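Local coordinates for hypothetical protein, similar to alpha-acetolactate decarboxylase (Staphylococcus aureus subsp. aureus, PDB 1XV2) that is probably an acetolactate decarboxylase, which would convert alpha-acetolactate to acetoin and carbon dioxide, and carries a zinc ion held by three histidines, at residues A[26-29]-A[30-34]; A[105-108]-A[109-113]. All coordinates share one frame; numbering follows the deposited sequence.

Interaction 1: residues A[26-29]-A[30-34]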
ATOM      1  N   ALA A  26       1.706  12.168 -13.517  1.00 16.34           N
ATOM      2  CA  ALA A  26       2.943  11.505 -13.905  1.00 17.17           C
ATOM      3  C   ALA A  26       2.946  11.368 -15.424  1.00 17.77           C
ATOM      4  O   ALA A  26       1.893  11.310 -16.060  1.00 18.45           O
ATOM      5  CB  ALA A  26       3.047  10.136 -13.243  1.00 17.32           C
ATOM      6  N   THR A  27       4.140  11.316 -15.996  1.00 16.89           N
ATOM      7  CA  THR A  27       4.303  11.212 -17.437  1.00 17.43           C
ATOM      8  C   THR A  27       4.458   9.759 -17.891  1.00 17.98           C
ATOM      9  O   THR A  27       4.960   8.921 -17.143  1.00 19.32           O
ATOM     10  CB  THR A  27       5.543  12.036 -17.861  1.00 17.30           C
ATOM     11  OG1 THR A  27       5.117  13.255 -18.481  1.00 21.46           O
ATOM     12  CG2 THR A  27       6.433  11.255 -18.791  1.00 17.02           C
ATOM     13  N   ILE A  28       4.023   9.462 -19.114  1.00 18.63           N
ATOM     14  CA  ILE A  28       4.155   8.108 -19.653  1.00 18.44           C
ATOM     15  C   ILE A  28       5.624   7.695 -19.609  1.00 18.95           C
ATOM     16  O   ILE A  28       5.957   6.589 -19.181  1.00 17.47           O
ATOM     17  CB  ILE A  28       3.664   8.027 -21.118  1.00 18.72           C
ATOM     18  CG1 ILE A  28       2.137   8.046 -21.162  1.00 16.25           C
ATOM     19  CG2 ILE A  28       4.207   6.761 -21.783  1.00 18.63           C
ATOM     20  CD1 ILE A  28       1.485   6.812 -20.544  1.00 18.44           C
ATOM     21  N   ASN A  29       6.496   8.595 -20.058  1.00 20.60           N
ATOM     22  CA  ASN A  29       7.934   8.348 -20.069  1.00 22.57           C
ATOM     23  C   ASN A  29       8.459   8.050 -18.668  1.00 21.61           C
ATOM     24  O   ASN A  29       9.318   7.186 -18.490  1.00 21.88           O
ATOM     25  CB  ASN A  29       8.681   9.561 -20.645  1.00 26.01           C
ATOM     26  CG  ASN A  29       8.523   9.691 -22.153  1.00 28.78           C
ATOM     27  OD1 ASN A  29       8.860  10.723 -22.734  1.00 31.03           O
ATOM     28  ND2 ASN A  29       8.023   8.642 -22.795  1.00 30.79           N
ATOM     29  N   GLU A  30       7.946   8.768 -17.673  1.00 21.34           N
ATOM     30  CA  GLU A  30       8.380   8.557 -16.297  1.00 21.75           C
ATOM     31  C   GLU A  30       7.967   7.166 -15.812  1.00 21.54           C
ATOM     32  O   GLU A  30       8.707   6.503 -15.083  1.00 20.93           O
ATOM     33  CB  GLU A  30       7.786   9.635 -15.383  1.00 23.14           C
ATOM     34  CG  GLU A  30       8.092  11.055 -15.848  1.00 27.09           C
ATOM     35  CD  GLU A  30       7.541  12.119 -14.916  1.00 28.10           C
ATOM     36  OE1 GLU A  30       6.374  12.000 -14.485  1.00 27.06           O
ATOM     37  OE2 GLU A  30       8.278  13.084 -14.626  1.00 30.46           O
ATOM     38  N   LEU A  31       6.783   6.724 -16.224  1.00 21.09           N
ATOM     39  CA  LEU A  31       6.292   5.405 -15.837  1.00 20.85           C
ATOM     40  C   LEU A  31       7.140   4.303 -16.474  1.00 19.81           C
ATOM     41  O   LEU A  31       7.489   3.319 -15.822  1.00 19.98           O
ATOM     42  CB  LEU A  31       4.827   5.245 -16.253  1.00 20.17           C
ATOM     43  CG  LEU A  31       3.794   5.401 -15.135  1.00 23.23           C
ATOM     44  CD1 LEU A  31       3.890   4.213 -14.186  1.00 21.71           C
ATOM     45  CD2 LEU A  31       4.020   6.702 -14.387  1.00 22.41           C
ATOM     46  N   LEU A  32       7.472   4.477 -17.749  1.00 20.37           N
ATOM     47  CA  LEU A  32       8.271   3.500 -18.469  1.00 20.57           C
ATOM     48  C   LEU A  32       9.635   3.290 -17.826  1.00 22.83           C
ATOM     49  O   LEU A  32      10.278   2.264 -18.042  1.00 21.46           O
ATOM     50  CB  LEU A  32       8.430   3.925 -19.928  1.00 21.14           C
ATOM     51  CG  LEU A  32       7.204   3.653 -20.803  1.00 21.93           C
ATOM     52  CD1 LEU A  32       7.442   4.163 -22.214  1.00 23.61           C
ATOM     53  CD2 LEU A  32       6.928   2.153 -20.822  1.00 22.40           C
ATOM     54  N   GLU A  33      10.077   4.261 -17.035  1.00 24.11           N
ATOM     55  CA  GLU A  33      11.360   4.143 -16.356  1.00 26.28           C
ATOM     56  C   GLU A  33      11.282   3.031 -15.314  1.00 25.61           C
ATOM     57  O   GLU A  33      12.302   2.444 -14.944  1.00 25.56           O
ATOM     58  CB  GLU A  33      11.739   5.462 -15.669  1.00 29.42           C
ATOM     59  CG  GLU A  33      12.185   6.576 -16.612  1.00 35.17           C
ATOM     60  CD  GLU A  33      13.410   6.198 -17.437  1.00 39.33           C
ATOM     61  OE1 GLU A  33      13.259   5.455 -18.434  1.00 39.26           O
ATOM     62  OE2 GLU A  33      14.530   6.637 -17.083  1.00 42.19           O
ATOM     63  N   HIS A  34      10.069   2.739 -14.849  1.00 23.48           N
ATOM     64  CA  HIS A  34       9.869   1.704 -13.841  1.00 23.49           C
ATOM     65  C   HIS A  34       9.376   0.362 -14.383  1.00 22.45           C
ATOM     66  O   HIS A  34       9.261  -0.600 -13.628  1.00 23.88           O
ATOM     67  CB  HIS A  34       8.890   2.183 -12.763  1.00 22.99           C
ATOM     68  CG  HIS A  34       9.380   3.357 -11.972  1.00 24.08           C
ATOM     69  ND1 HIS A  34       9.252   4.658 -12.410  1.00 24.43           N
ATOM     70  CD2 HIS A  34       9.995   3.424 -10.768  1.00 22.15           C
ATOM     71  CE1 HIS A  34       9.763   5.476 -11.508  1.00 24.68           C
ATOM     72  NE2 HIS A  34      10.220   4.753 -10.502  1.00 23.03           N
TER
HETATM   73  O   HOH W   1      11.269   6.375 -20.297  1.00 33.75           O

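Interaction 2: residues A[105-108]-A[109-113]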
ATOM      1  N   GLU A 105      -1.655 -21.283  -9.834  1.00 24.57           N
ATOM      2  CA  GLU A 105      -0.236 -21.205 -10.155  1.00 25.68           C
ATOM      3  C   GLU A 105       0.552 -20.078  -9.489  1.00 25.66           C
ATOM      4  O   GLU A 105       1.771 -20.174  -9.359  1.00 25.64           O
ATOM      5  CB  GLU A 105      -0.056 -21.134 -11.674  1.00 26.27           C
ATOM      6  CG  GLU A 105      -0.639 -22.333 -12.407  1.00 30.38           C
ATOM      7  CD  GLU A 105      -0.146 -23.658 -11.837  1.00 32.61           C
ATOM      8  OE1 GLU A 105       1.085 -23.865 -11.783  1.00 32.96           O
ATOM      9  OE2 GLU A 105      -0.990 -24.491 -11.443  1.00 34.98           O
HETATM   10  N   MSE A 106      -0.126 -19.013  -9.071  1.00 25.38           N
HETATM   11  CA  MSE A 106       0.576 -17.912  -8.414  1.00 25.27           C
HETATM   12  C   MSE A 106       1.157 -18.398  -7.091  1.00 24.91           C
HETATM   13  O   MSE A 106       0.679 -19.381  -6.521  1.00 23.63           O
HETATM   14  CB  MSE A 106      -0.371 -16.737  -8.155  1.00 24.89           C
HETATM   15  CG  MSE A 106      -1.536 -17.053  -7.237  1.00 24.39           C
HETATM   16 SE   MSE A 106      -2.542 -15.470  -6.749  1.00 24.16          SE
HETATM   17  CE  MSE A 106      -3.184 -14.976  -8.495  1.00 24.98           C
ATOM     18  N   LEU A 107       2.187 -17.708  -6.606  1.00 24.19           N
ATOM     19  CA  LEU A 107       2.835 -18.075  -5.351  1.00 23.12           C
ATOM     20  C   LEU A 107       1.906 -17.935  -4.152  1.00 23.41           C
ATOM     21  O   LEU A 107       1.915 -18.769  -3.248  1.00 22.53           O
ATOM     22  CB  LEU A 107       4.080 -17.214  -5.120  1.00 23.86           C
ATOM     23  CG  LEU A 107       4.712 -17.333  -3.727  1.00 23.52           C
ATOM     24  CD1 LEU A 107       5.123 -18.775  -3.462  1.00 22.88           C
ATOM     25  CD2 LEU A 107       5.917 -16.404  -3.632  1.00 24.83           C
ATOM     26  N   SER A 108       1.105 -16.875  -4.148  1.00 22.59           N
ATOM     27  CA  SER A 108       0.186 -16.632  -3.047  1.00 20.73           C
ATOM     28  C   SER A 108      -0.816 -15.534  -3.366  1.00 21.87           C
ATOM     29  O   SER A 108      -0.472 -14.522  -3.978  1.00 20.26           O
ATOM     30  CB  SER A 108       0.964 -16.241  -1.795  1.00 19.90           C
ATOM     31  OG  SER A 108       0.082 -15.890  -0.747  1.00 19.33           O
ATOM     32  N   GLU A 109      -2.060 -15.739  -2.945  1.00 21.10           N
ATOM     33  CA  GLU A 109      -3.094 -14.746  -3.171  1.00 22.15           C
ATOM     34  C   GLU A 109      -2.980 -13.665  -2.102  1.00 20.03           C
ATOM     35  O   GLU A 109      -3.815 -12.770  -2.023  1.00 21.76           O
ATOM     36  CB  GLU A 109      -4.485 -15.385  -3.134  1.00 22.95           C
ATOM     37  CG  GLU A 109      -4.784 -16.180  -1.880  1.00 27.52           C
ATOM     38  CD  GLU A 109      -6.256 -16.536  -1.759  1.00 30.51           C
ATOM     39  OE1 GLU A 109      -6.891 -16.818  -2.802  1.00 30.69           O
ATOM     40  OE2 GLU A 109      -6.774 -16.546  -0.621  1.00 31.82           O
ATOM     41  N   ASN A 110      -1.947 -13.764  -1.270  1.00 19.53           N
ATOM     42  CA  ASN A 110      -1.711 -12.773  -0.225  1.00 19.54           C
ATOM     43  C   ASN A 110      -0.626 -11.804  -0.715  1.00 19.27           C
ATOM     44  O   ASN A 110      -0.185 -10.915   0.014  1.00 17.66           O
ATOM     45  CB  ASN A 110      -1.249 -13.449   1.069  1.00 19.64           C
ATOM     46  CG  ASN A 110      -2.286 -14.396   1.641  1.00 20.62           C
ATOM     47  OD1 ASN A 110      -3.448 -14.029   1.831  1.00 19.33           O
ATOM     48  ND2 ASN A 110      -1.866 -15.624   1.931  1.00 22.83           N
ATOM     49  N   LEU A 111      -0.208 -11.996  -1.962  1.00 18.91           N
ATOM     50  CA  LEU A 111       0.817 -11.169  -2.588  1.00 18.56           C
ATOM     51  C   LEU A 111       0.304 -10.554  -3.879  1.00 18.48           C
ATOM     52  O   LEU A 111      -0.694 -11.003  -4.447  1.00 16.88           O
ATOM     53  CB  LEU A 111       2.042 -12.013  -2.941  1.00 18.57           C
ATOM     54  CG  LEU A 111       2.894 -12.608  -1.823  1.00 19.87           C
ATOM     55  CD1 LEU A 111       3.860 -13.623  -2.418  1.00 20.03           C
ATOM     56  CD2 LEU A 111       3.644 -11.502  -1.103  1.00 17.74           C
ATOM     57  N   PHE A 112       0.998  -9.519  -4.335  1.00 16.93           N
ATOM     58  CA  PHE A 112       0.669  -8.872  -5.595  1.00 15.40           C
ATOM     59  C   PHE A 112       1.329  -9.768  -6.639  1.00 15.08           C
ATOM     60  O   PHE A 112       2.317 -10.444  -6.343  1.00 15.18           O
ATOM     61  CB  PHE A 112       1.310  -7.484  -5.667  1.00 14.11           C
ATOM     62  CG  PHE A 112       0.518  -6.400  -4.996  1.00 11.44           C
ATOM     63  CD1 PHE A 112      -0.480  -5.725  -5.687  1.00 11.35           C
ATOM     64  CD2 PHE A 112       0.798  -6.027  -3.685  1.00 11.26           C
ATOM     65  CE1 PHE A 112      -1.183  -4.686  -5.086  1.00 11.21           C
ATOM     66  CE2 PHE A 112       0.099  -4.991  -3.074  1.00 11.79           C
ATOM     67  CZ  PHE A 112      -0.891  -4.319  -3.777  1.00 11.80           C
ATOM     68  N   SER A 113       0.791  -9.776  -7.852  1.00 15.60           N
ATOM     69  CA  SER A 113       1.367 -10.572  -8.932  1.00 15.66           C
ATOM     70  C   SER A 113       1.006  -9.951 -10.272  1.00 15.16           C
ATOM     71  O   SER A 113       0.041  -9.195 -10.381  1.00 16.49           O
ATOM     72  CB  SER A 113       0.856 -12.016  -8.881  1.00 16.78           C
ATOM     73  OG  SER A 113      -0.556 -12.063  -9.001  1.00 19.30           O
TER
HETATM   74  O   HOH W   2      -0.487 -12.941  -6.242  1.00 19.63           O

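Interaction 1: residues A[26-29]-A[30-34]
Glu-30 folds back from the first turn of helix 28-32 onto Thr-27, the N-cap residue, and the two side chains cross at about a right angle. Its CB lies 3.4 Å from Thr-27 O. With chi1 at -55°, CG stands beside the backbone N and packs against Thr-27 CB and CG2, 3.4 Å from CG2. CD continues past Thr-27 CB at 3.6 Å, and OE1 ends 2.8 Å from Thr-27 N, accepting a fairly straight hydrogen bond (161°) from it, met from 36° above the carboxylate plane. This is one half of a capping box, since the Thr-27 hydroxyl makes no capping bond in return. A negative charge here would probably also suit the positive end of the helix dipole. The backbone carbonyl of the same residue, Glu-30 O, accepts from His-34 ND1 at 3.3 Å, in the imidazole plane, and from Glu-33 N on the opposite face of the carbonyl. Beneath this polar layer, Ala-26 CB meets Leu-31 CD2 at 3.7 Å. Leu-31 then packs on Val-74, Phe-51 and strand 77-80, seating the helix against the seven-stranded sheet, while Ala-26 pairs with Val-74 of strand 73-74.

Interaction 2: residues A[105-108]-A[109-113]
A chi1 of 175° swings Ser-108 OG to the far side from its own backbone N, where it meets Asn-110. Asn-110 answers with chi1 at -62°, which sets CG beside its backbone N and keeps the amide near the same hydroxyl. The result is an ST turn built onto a type I beta turn, Ser-108 to Leu-111, in the loop that joins helix 95-105 to strand 113-118. Asn-110 N donates to Ser-108 OG at 3.0 Å in a well-aligned bond (156°), whereas Asn-110 ND2 reaches OG only weakly, at 3.3 Å. The polar tips of both residues have stronger ties across the dimer interface: Ser-108 OG bonds to Val-220 O of the second subunit, and Asn-110 ND2 to Ala-222 O of that subunit. The hydroxyl therefore couples the local turn to the neighbouring chain. The turn's own backbone bond, Leu-111 N to Ser-108 O, is 3.2 Å long and comes in from well above the carbonyl plane.

Apolar side chains pack beside the turn. Leu-107 CD2 touches Leu-111 CD1 at 3.7 Å, their branches meeting at a slant, and both leucines also pack on the second subunit, on Val-220 and Phe-212 respectively. Met-106, present as selenomethionine, points into the loop from the end of the helix and also packs on Phe-162 of strand 154-163. Its methyl CE lies 4.0 Å from Ser-113 OG, and its SE rests 3.7 Å from Glu-109 CA.

Overall arrangement
Both contacts are short-range features of a single chain, and they do not touch: their centres are 25 Å apart and their nearest atoms about 13 Å. Interaction 1 starts a helix, with a carboxylate gripping a backbone N-H on a partly exposed surface and aliphatic groups turned inward to the seven-stranded sheet. Interaction 2 follows the end of a helix and leads into strand 113-118 of the large antiparallel sheet; it is mostly buried, and a hydroxyl rather than a charged group organises its turn. No other chain of the assembly touches residues 26-34, whereas residues 105-113 form part of the dimer interface. The zinc ion lies about 13 Å from the Ile-28 side chain in interaction 1.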